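PDB 6NWZ: carbohydrate deacetylase Agd3 from Neosartorya fumigata, which probably removes N-acetyl groups from the exopolysaccharide galactosaminogalactan, a step required for biofilm formation by this fungus. Local coordinates for residues 374-377 and 378-381. Residues are numbered along the deposited sequence; the frame is centred on the assembly and turned at random.
Sequences WTTP and ANRD
Thr376 O accepts the backbone N-H of Arg380 at 2.8 Å in a nearly straight bond (176°), and one residue on, Asp381 N reaches Pro377 O, also at 2.8 Å. These two i to i+4 bonds make the single short turn of helix 377-380, which follows helix 369-375 after a break at Thr376. Asn379 N adds a weak bond to Thr376 O. Pro377 suits the first turn because it has no N-H to offer and its ring already fixes a helical phi. Thr376, at the N-cap position, makes no capping bond: its OG1 turns back to Arg372 O. Asn379 lies alongside it, with ND2 3.5 Å from Thr376 CB; its short side chain ends in an amide that can donate to Trp373 O.

The charged pair sits at the end of the turn, Arg380 being its last helical residue. Arg380 suits this place because NE and NH2 can both reach one carboxylate. Bent at chi3 (61°), it forms a salt bridge from NE to Asp381 OD1 at 3.1 Å, while NH2 hydrogen-bonds OD2 at 3.3 Å, on the syn side but tilted from the carboxylate plane; OD2 lies at the guanidinium edge, in its plane. Arg380 NH2 also packs against Pro377 CB at 3.6 Å. Further bonds run from Arg380 NH1 to Gly418 O and from Lys423 N to Asp381 OD1.

The buried Trp374 ring meets Phe383 and His304 edge-to-face. Polar bonds thus join the short helix to the preceding one and to Gly418 and Lys423.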
ATOM      1  N   TRP A 374     -23.475 -13.563 -13.337  1.00 34.68           N
ATOM      2  CA  TRP A 374     -22.188 -13.878 -12.720  1.00 44.25           C
ATOM      3  C   TRP A 374     -21.668 -15.238 -13.167  1.00 48.48           C
ATOM      4  O   TRP A 374     -20.456 -15.423 -13.316  1.00 48.16           O
ATOM      5  CB  TRP A 374     -22.297 -13.832 -11.195  1.00 31.60           C
ATOM      6  CG  TRP A 374     -22.067 -12.478 -10.627  1.00 29.55           C
ATOM      7  CD1 TRP A 374     -22.943 -11.737  -9.889  1.00 33.53           C
ATOM      8  CD2 TRP A 374     -20.882 -11.684 -10.760  1.00 31.84           C
ATOM      9  NE1 TRP A 374     -22.373 -10.533  -9.547  1.00 34.95           N
ATOM     10  CE2 TRP A 374     -21.109 -10.476 -10.072  1.00 30.30           C
ATOM     11  CE3 TRP A 374     -19.651 -11.879 -11.394  1.00 29.41           C
ATOM     12  CZ2 TRP A 374     -20.153  -9.472  -9.998  1.00 23.90           C
ATOM     13  CZ3 TRP A 374     -18.705 -10.880 -11.321  1.00 23.89           C
ATOM     14  CH2 TRP A 374     -18.961  -9.689 -10.629  1.00 26.61           C
ATOM     15  N   THR A 375     -22.564 -16.203 -13.376  1.00 40.11           N
ATOM     16  CA  THR A 375     -22.142 -17.541 -13.772  1.00 35.08           C
ATOM     17  C   THR A 375     -21.748 -17.633 -15.242  1.00 39.17           C
ATOM     18  O   THR A 375     -21.143 -18.635 -15.636  1.00 52.60           O
ATOM     19  CB  THR A 375     -23.246 -18.556 -13.468  1.00 39.67           C
ATOM     20  OG1 THR A 375     -24.462 -18.162 -14.118  1.00 53.85           O
ATOM     21  CG2 THR A 375     -23.485 -18.638 -11.974  1.00 38.93           C
ATOM     22  N   THR A 376     -22.068 -16.628 -16.052  1.00 41.63           N
ATOM     23  CA  THR A 376     -21.616 -16.598 -17.438  1.00 42.82           C
ATOM     24  C   THR A 376     -20.096 -16.492 -17.469  1.00 45.96           C
ATOM     25  O   THR A 376     -19.538 -15.555 -16.874  1.00 42.94           O
ATOM     26  CB  THR A 376     -22.242 -15.426 -18.190  1.00 41.24           C
ATOM     27  OG1 THR A 376     -23.668 -15.507 -18.099  1.00 53.51           O
ATOM     28  CG2 THR A 376     -21.833 -15.454 -19.654  1.00 28.90           C
ATOM     29  N   PRO A 377     -19.394 -17.415 -18.132  1.00 38.66           N
ATOM     30  CA  PRO A 377     -17.929 -17.444 -17.997  1.00 43.37           C
ATOM     31  C   PRO A 377     -17.255 -16.139 -18.379  1.00 49.11           C
ATOM     32  O   PRO A 377     -16.319 -15.709 -17.689  1.00 37.93           O
ATOM     33  CB  PRO A 377     -17.523 -18.595 -18.924  1.00 29.44           C
ATOM     34  CG  PRO A 377     -18.719 -19.478 -18.950  1.00 30.37           C
ATOM     35  CD  PRO A 377     -19.903 -18.558 -18.905  1.00 35.39           C
ATOM     36  N   ALA A 378     -17.720 -15.482 -19.446  1.00 41.04           N
ATOM     37  CA  ALA A 378     -17.101 -14.229 -19.865  1.00 29.97           C
ATOM     38  C   ALA A 378     -17.188 -13.165 -18.779  1.00 41.79           C
ATOM     39  O   ALA A 378     -16.277 -12.340 -18.647  1.00 42.15           O
ATOM     40  CB  ALA A 378     -17.748 -13.727 -21.155  1.00 33.39           C
ATOM     41  N   ASN A 379     -18.265 -13.175 -17.987  1.00 48.18           N
ATOM     42  CA  ASN A 379     -18.400 -12.236 -16.877  1.00 36.96           C
ATOM     43  C   ASN A 379     -17.635 -12.713 -15.647  1.00 37.57           C
ATOM     44  O   ASN A 379     -16.916 -11.934 -15.011  1.00 34.51           O
ATOM     45  CB  ASN A 379     -19.876 -12.038 -16.533  1.00 31.63           C
ATOM     46  CG  ASN A 379     -20.679 -11.523 -17.700  1.00 31.53           C
ATOM     47  OD1 ASN A 379     -20.184 -10.740 -18.510  1.00 48.41           O
ATOM     48  ND2 ASN A 379     -21.929 -11.961 -17.798  1.00 36.16           N
ATOM     49  N   ARG A 380     -17.793 -13.989 -15.294  1.00 35.43           N
ATOM     50  CA  ARG A 380     -17.112 -14.530 -14.123  1.00 27.75           C
ATOM     51  C   ARG A 380     -15.604 -14.340 -14.221  1.00 40.44           C
ATOM     52  O   ARG A 380     -14.955 -13.918 -13.256  1.00 37.75           O
ATOM     53  CB  ARG A 380     -17.447 -16.010 -13.972  1.00 26.52           C
ATOM     54  CG  ARG A 380     -16.634 -16.722 -12.917  1.00 39.07           C
ATOM     55  CD  ARG A 380     -16.703 -18.219 -13.126  1.00 41.21           C
ATOM     56  NE  ARG A 380     -16.153 -18.595 -14.423  1.00 45.33           N
ATOM     57  CZ  ARG A 380     -16.250 -19.810 -14.953  1.00 53.22           C
ATOM     58  NH1 ARG A 380     -16.885 -20.775 -14.301  1.00 45.98           N
ATOM     59  NH2 ARG A 380     -15.714 -20.057 -16.141  1.00 50.74           N
ATOM     60  N   ASP A 381     -15.030 -14.650 -15.379  1.00 38.40           N
ATOM     61  CA  ASP A 381     -13.581 -14.664 -15.517  1.00 35.22           C
ATOM     62  C   ASP A 381     -12.982 -13.273 -15.678  1.00 41.45           C
ATOM     63  O   ASP A 381     -11.754 -13.148 -15.746  1.00 46.40           O
ATOM     64  CB  ASP A 381     -13.180 -15.554 -16.694  1.00 28.26           C
ATOM     65  CG  ASP A 381     -13.497 -17.022 -16.448  1.00 46.69           C
ATOM     66  OD1 ASP A 381     -13.435 -17.463 -15.279  1.00 48.58           O
ATOM     67  OD2 ASP A 381     -13.802 -17.737 -17.428  1.00 53.20           O
TER